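Local coordinates for protein triosephosphate isomerase (Toxoplasma gondii, PDB 5UPR) that probably interconverts D-glyceraldehyde 3-phosphate and dihydroxyacetone phosphate in glycolysis and gluconeogenesis, as a homodimeric triosephosphate isomerase, at residues Leu136-Thr141 with Glu156-Val161; Ile174-Glu179 with Glu216-Ile221. One frame throughout, in Å; residues are numbered along the deposited sequence. Where two conformers were deposited one is given.

Contact 1: residues Leu136-Thr141 with Glu156-Val161; sequences LCIGET and EQLEAV
With chi1 at -70° and the chain extended beyond CG, Q157 carries its amide from helix 150-164 to the end of strand 133-138, where I138 and G139 meet it. Q157 OE1 accepts the backbone N-H of G139 over 2.9 Å (N to OE1); the bond is fairly straight, 160° at the hydrogen, and enters in the carbonyl plane on a lone pair. The other half of the amide is engaged through water 1, which accepts from Q157 NE2 and donates to G139 O at 2.8 Å. Both backbone polar groups of this glycine are therefore answered by one side chain, directly and through water, which fixes the amide's rotation. The backbone of G139 takes a conformation that suits glycine. I138 packs beside the same amide, its CB 3.2 Å from Q157 OE1. The CG1 branch of I138 stands between backbone N and carbonyl carbon, and its CD1 reaches L158 CD1 at 3.8 Å, the two side chains crossing at about a right angle. L136 and V161 meet tip to tip, CD2 of L136 being 3.9 Å from CG2 of V161. The axes of segments 136-138 and 156-161 lie 149° apart in direction and approach to 9.4 Å, so the helix returns across the strand's outer side in this alpha/beta barrel. Helix 117-129 also touches L136 and Q157, while helix 192-209 adjoins I138 and L158.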
loop_
_atom_site.group_PDB
_atom_site.type_symbol
_atom_site.label_atom_id
_atom_site.label_comp_id
_atom_site.label_asym_id
_atom_site.label_seq_id
_atom_site.Cartn_x
_atom_site.Cartn_y
_atom_site.Cartn_z
ATOM N N LEU A 136 13.994 -9.118 3.211
ATOM C CA LEU A 136 13.088 -10.006 3.915
ATOM C C LEU A 136 13.256 -9.896 5.433
ATOM O O LEU A 136 14.321 -10.261 5.944
ATOM C CB LEU A 136 13.329 -11.460 3.476
ATOM C CG LEU A 136 12.699 -12.589 4.312
ATOM C CD1 LEU A 136 11.164 -12.443 4.262
ATOM C CD2 LEU A 136 13.114 -13.938 3.782
ATOM N N CYS A 137 12.211 -9.443 6.127
ATOM C CA CYS A 137 12.244 -9.226 7.570
ATOM C C CYS A 137 11.778 -10.468 8.348
ATOM O O CYS A 137 10.781 -11.077 8.018
ATOM C CB CYS A 137 11.387 -7.992 7.964
ATOM S SG CYS A 137 11.864 -6.454 7.153
ATOM N N ILE A 138 12.519 -10.826 9.371
ATOM C CA ILE A 138 12.154 -11.939 10.309
ATOM C C ILE A 138 12.504 -11.485 11.713
ATOM O O ILE A 138 13.251 -10.534 11.885
ATOM C CB ILE A 138 12.949 -13.263 9.987
ATOM C CG1 ILE A 138 14.449 -13.090 10.088
ATOM C CG2 ILE A 138 12.646 -13.789 8.617
ATOM C CD1 ILE A 138 15.274 -14.308 9.859
ATOM N N GLY A 139 12.008 -12.171 12.724
ATOM C CA GLY A 139 12.317 -11.800 14.097
ATOM C C GLY A 139 11.356 -12.409 15.094
ATOM O O GLY A 139 10.232 -12.638 14.757
ATOM N N GLU A 140 11.843 -12.667 16.306
ATOM C CA GLU A 140 11.076 -13.286 17.353
ATOM C C GLU A 140 10.538 -12.252 18.363
ATOM O O GLU A 140 11.059 -11.131 18.465
ATOM C CB GLU A 140 11.950 -14.339 18.084
ATOM C CG GLU A 140 12.853 -13.866 19.243
ATOM C CD GLU A 140 14.029 -12.990 18.793
ATOM O OE1 GLU A 140 14.223 -12.742 17.585
ATOM O OE2 GLU A 140 14.774 -12.550 19.710
ATOM N N THR A 141 9.523 -12.677 19.127
ATOM C CA THR A 141 8.921 -11.856 20.144
ATOM C C THR A 141 9.744 -11.968 21.428
ATOM O O THR A 141 10.605 -12.852 21.588
ATOM C CB THR A 141 7.485 -12.337 20.466
ATOM O OG1 THR A 141 7.546 -13.671 21.018
ATOM C CG2 THR A 141 6.531 -12.336 19.211
ATOM N N GLU A 156 11.204 -21.371 11.196
ATOM C CA GLU A 156 9.802 -21.485 10.683
ATOM C C GLU A 156 9.520 -20.317 9.698
ATOM O O GLU A 156 8.938 -20.527 8.619
ATOM C CB GLU A 156 8.767 -21.383 11.822
ATOM C CG GLU A 156 8.657 -22.523 12.779
ATOM C CD GLU A 156 7.730 -22.191 14.004
ATOM O OE1 GLU A 156 7.103 -21.074 14.105
ATOM O OE2 GLU A 156 7.644 -23.067 14.949
ATOM N N GLN A 157 9.935 -19.100 10.060
ATOM C CA GLN A 157 9.727 -17.960 9.186
ATOM C C GLN A 157 10.461 -18.080 7.851
ATOM O O GLN A 157 9.925 -17.830 6.780
ATOM C CB GLN A 157 10.156 -16.656 9.895
ATOM C CG GLN A 157 9.217 -16.282 11.037
ATOM C CD GLN A 157 9.593 -14.979 11.664
ATOM O OE1 GLN A 157 10.782 -14.669 11.833
ATOM N NE2 GLN A 157 8.598 -14.123 11.950
ATOM N N LEU A 158 11.711 -18.510 7.923
ATOM C CA LEU A 158 12.529 -18.703 6.736
ATOM C C LEU A 158 12.102 -19.928 5.927
ATOM O O LEU A 158 12.103 -19.871 4.707
ATOM C CB LEU A 158 13.971 -18.786 7.155
ATOM C CG LEU A 158 14.597 -17.526 7.626
ATOM C CD1 LEU A 158 15.887 -17.740 8.412
ATOM C CD2 LEU A 158 14.891 -16.661 6.419
ATOM N N GLU A 159 11.748 -21.024 6.593
ATOM C CA GLU A 159 11.286 -22.260 5.899
ATOM C C GLU A 159 10.007 -21.979 5.039
ATOM O O GLU A 159 9.920 -22.506 3.965
ATOM C CB GLU A 159 11.038 -23.356 6.910
ATOM C CG GLU A 159 10.320 -24.629 6.442
ATOM C CD GLU A 159 11.095 -25.403 5.411
ATOM O OE1 GLU A 159 12.313 -25.137 5.169
ATOM O OE2 GLU A 159 10.464 -26.291 4.787
ATOM N N ALA A 160 9.057 -21.137 5.521
ATOM C CA ALA A 160 7.928 -20.790 4.722
ATOM C C ALA A 160 8.369 -20.115 3.406
ATOM O O ALA A 160 7.846 -20.378 2.349
ATOM C CB ALA A 160 6.987 -19.837 5.491
ATOM N N VAL A 161 9.378 -19.245 3.492
ATOM C CA VAL A 161 9.918 -18.598 2.309
ATOM C C VAL A 161 10.591 -19.583 1.379
ATOM O O VAL A 161 10.377 -19.549 0.169
ATOM C CB VAL A 161 10.829 -17.413 2.633
ATOM C CG1 VAL A 161 11.354 -16.763 1.330
ATOM C CG2 VAL A 161 10.042 -16.360 3.427
HETATM O O HOH W 1 8.681 -11.214 12.918
#

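Contact 2: residues Ile174-Glu179 with Glu216-Ile221; sequences IVIAYE and EATRVI
The guanidinium of R219 meets V175 obliquely, the methyl CG2 of V175 lying 3.8 Å from R219 NH2. At the edge of the group, in its plane, sits water 2, which accepts from R219 NE at 2.9 Å. This water also accepts the backbone N-H of R219 and donates to I174 O, thereby tying side chain and backbone of one residue to the neighbouring strand. Bends at chi2 and chi3 (77° and 61°) fold the arginine chain back far enough for NE to share a water with its own N. The charged end continues to D43, a salt bridge from NH1, and to the backbone O of R9.

Beyond R219 the segments pair as adjacent parallel strands of the (beta/alpha)8 barrel, joined by a beta-alpha-beta crossover through helices 192-209 and 212-217, with bridges I176-V220 and A177-I221. Three backbone bonds set the register: I176 N to R219 O at 2.9 Å, I221 N to I176 O at 2.7 Å and Y178 N to I221 O at 2.8 Å. On the V175 and A177 face, I221 CD1 packs against V175 CG1 at 3.8 Å, the side chains crossing at about a right angle; F11 and L244 also touch I221. On the other face I176 CG2 lies 4.3 Å from V220 CG1, a looser approach.

The chemistry thus divides in two: regular backbone hydrogen bonds flanked by apolar side chains and, around R219, polar links in which D43 would offset the arginine's charge while the water satisfies NE and the backbone N.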
loop_
_atom_site.group_PDB
_atom_site.type_symbol
_atom_site.label_atom_id
_atom_site.label_comp_id
_atom_site.label_asym_id
_atom_site.label_seq_id
_atom_site.Cartn_x
_atom_site.Cartn_y
_atom_site.Cartn_z
ATOM N N ILE A 174 18.004 -11.680 -2.370
ATOM C CA ILE A 174 17.494 -11.514 -1.004
ATOM C C ILE A 174 18.582 -11.009 -0.046
ATOM O O ILE A 174 19.707 -11.437 -0.121
ATOM C CB ILE A 174 16.928 -12.837 -0.469
ATOM C CG1 ILE A 174 15.593 -13.148 -1.199
ATOM C CG2 ILE A 174 16.707 -12.840 1.020
ATOM C CD1 ILE A 174 15.034 -14.481 -0.865
ATOM N N VAL A 175 18.196 -10.038 0.789
ATOM C CA VAL A 175 18.905 -9.578 1.985
ATOM C C VAL A 175 17.977 -9.888 3.144
ATOM O O VAL A 175 16.796 -9.609 3.076
ATOM C CB VAL A 175 19.166 -8.075 1.907
ATOM C CG1 VAL A 175 19.574 -7.501 3.270
ATOM C CG2 VAL A 175 20.251 -7.785 0.853
ATOM N N ILE A 176 18.462 -10.517 4.193
ATOM C CA ILE A 176 17.635 -10.868 5.347
ATOM C C ILE A 176 17.833 -9.783 6.430
ATOM O O ILE A 176 18.986 -9.444 6.782
ATOM C CB ILE A 176 18.052 -12.233 5.919
ATOM C CG1 ILE A 176 17.722 -13.315 4.882
ATOM C CG2 ILE A 176 17.292 -12.529 7.266
ATOM C CD1 ILE A 176 18.043 -14.721 5.306
ATOM N N ALA A 177 16.735 -9.217 6.921
ATOM C CA ALA A 177 16.787 -8.256 8.012
ATOM C C ALA A 177 16.284 -8.937 9.276
ATOM O O ALA A 177 15.135 -9.343 9.340
ATOM C CB ALA A 177 15.954 -7.027 7.724
ATOM N N TYR A 178 17.180 -9.088 10.241
ATOM C CA TYR A 178 16.837 -9.705 11.510
ATOM C C TYR A 178 16.473 -8.553 12.413
ATOM O O TYR A 178 17.370 -7.764 12.783
ATOM C CB TYR A 178 17.989 -10.530 12.092
ATOM C CG TYR A 178 17.709 -10.914 13.526
ATOM C CD1 TYR A 178 16.578 -11.619 13.849
ATOM C CD2 TYR A 178 18.556 -10.525 14.554
ATOM C CE1 TYR A 178 16.254 -11.886 15.178
ATOM C CE2 TYR A 178 18.249 -10.796 15.885
ATOM C CZ TYR A 178 17.091 -11.488 16.195
ATOM O OH TYR A 178 16.733 -11.777 17.481
ATOM N N GLU A 179 15.175 -8.432 12.754
ATOM C CA GLU A 179 14.716 -7.409 13.674
ATOM C C GLU A 179 13.937 -8.057 14.800
ATOM O O GLU A 179 12.791 -8.370 14.595
ATOM C CB GLU A 179 13.835 -6.308 13.037
ATOM C CG GLU A 179 14.397 -5.687 11.789
ATOM C CD GLU A 179 13.593 -4.391 11.396
ATOM O OE1 GLU A 179 14.116 -3.294 11.639
ATOM O OE2 GLU A 179 12.429 -4.426 10.854
ATOM N N GLU A 216 26.949 -17.955 2.279
ATOM C CA GLU A 216 28.099 -17.053 2.220
ATOM C C GLU A 216 27.798 -15.726 1.542
ATOM O O GLU A 216 28.402 -14.722 1.901
ATOM C CB GLU A 216 29.296 -17.715 1.547
ATOM C CG GLU A 216 29.913 -18.824 2.393
ATOM C CD GLU A 216 30.234 -18.428 3.841
ATOM O OE1 GLU A 216 31.354 -17.931 4.108
ATOM O OE2 GLU A 216 29.386 -18.660 4.723
ATOM N N ALA A 217 26.894 -15.710 0.561
ATOM C CA ALA A 217 26.631 -14.510 -0.202
ATOM C C ALA A 217 25.526 -13.617 0.393
ATOM O O ALA A 217 25.511 -12.409 0.136
ATOM C CB ALA A 217 26.297 -14.861 -1.623
ATOM N N THR A 218 24.604 -14.174 1.188
ATOM C CA THR A 218 23.428 -13.421 1.560
ATOM C C THR A 218 23.786 -12.407 2.667
ATOM O O THR A 218 24.286 -12.794 3.731
ATOM C CB THR A 218 22.287 -14.357 2.005
ATOM O OG1 THR A 218 21.983 -15.318 0.985
ATOM C CG2 THR A 218 21.051 -13.582 2.387
ATOM N N ARG A 219 23.544 -11.110 2.434
ATOM C CA ARG A 219 23.669 -10.157 3.539
ATOM C C ARG A 219 22.575 -10.403 4.621
ATOM O O ARG A 219 21.387 -10.578 4.301
ATOM C CB ARG A 219 23.578 -8.714 3.057
ATOM C CG ARG A 219 24.841 -8.151 2.513
ATOM C CD ARG A 219 25.189 -8.615 1.070
ATOM N NE ARG A 219 24.191 -8.236 0.083
ATOM C CZ ARG A 219 24.098 -7.029 -0.508
ATOM N NH1 ARG A 219 24.931 -6.041 -0.212
ATOM N NH2 ARG A 219 23.153 -6.807 -1.388
ATOM N N VAL A 220 22.984 -10.458 5.865
ATOM C CA VAL A 220 22.069 -10.511 7.030
ATOM C C VAL A 220 22.293 -9.226 7.824
ATOM O O VAL A 220 23.385 -9.031 8.441
ATOM C CB VAL A 220 22.267 -11.728 7.902
ATOM C CG1 VAL A 220 21.155 -11.833 8.940
ATOM C CG2 VAL A 220 22.271 -12.982 7.067
ATOM N N ILE A 221 21.276 -8.341 7.807
ATOM C CA ILE A 221 21.376 -7.033 8.442
ATOM C C ILE A 221 20.528 -6.965 9.737
ATOM O O ILE A 221 19.515 -7.670 9.873
ATOM C CB ILE A 221 21.018 -5.892 7.495
ATOM C CG1 ILE A 221 19.544 -5.969 7.055
ATOM C CG2 ILE A 221 21.937 -5.920 6.288
ATOM C CD1 ILE A 221 19.140 -4.903 6.046
HETATM O O HOH W 2 22.255 -10.399 -0.184
#

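Both segments of contact 1 precede those of contact 2 in sequence, helix 150-164 leading into strand 174-178. Their centres lie 12 Å apart, and both involve strands of one parallel sheet, in which strand 174-178 sits between 133-138 and 220-222. Contact 1 joins that sheet to an outer helix, whereas contact 2 joins strand to strand. They touch directly: L136 O is 2.8 Å from A177 N, a probable hydrogen bond, and I138 CD1 packs 3.7 Å from I176 CG2. E140, beyond the end of strand 133-138, places OE1 2.7 Å from the OH of Y178, the last residue of strand 174-178, a probable hydrogen bond. Together they hold strand 174-178 between its neighbours in the barrel wall while helix 150-164 packs outside.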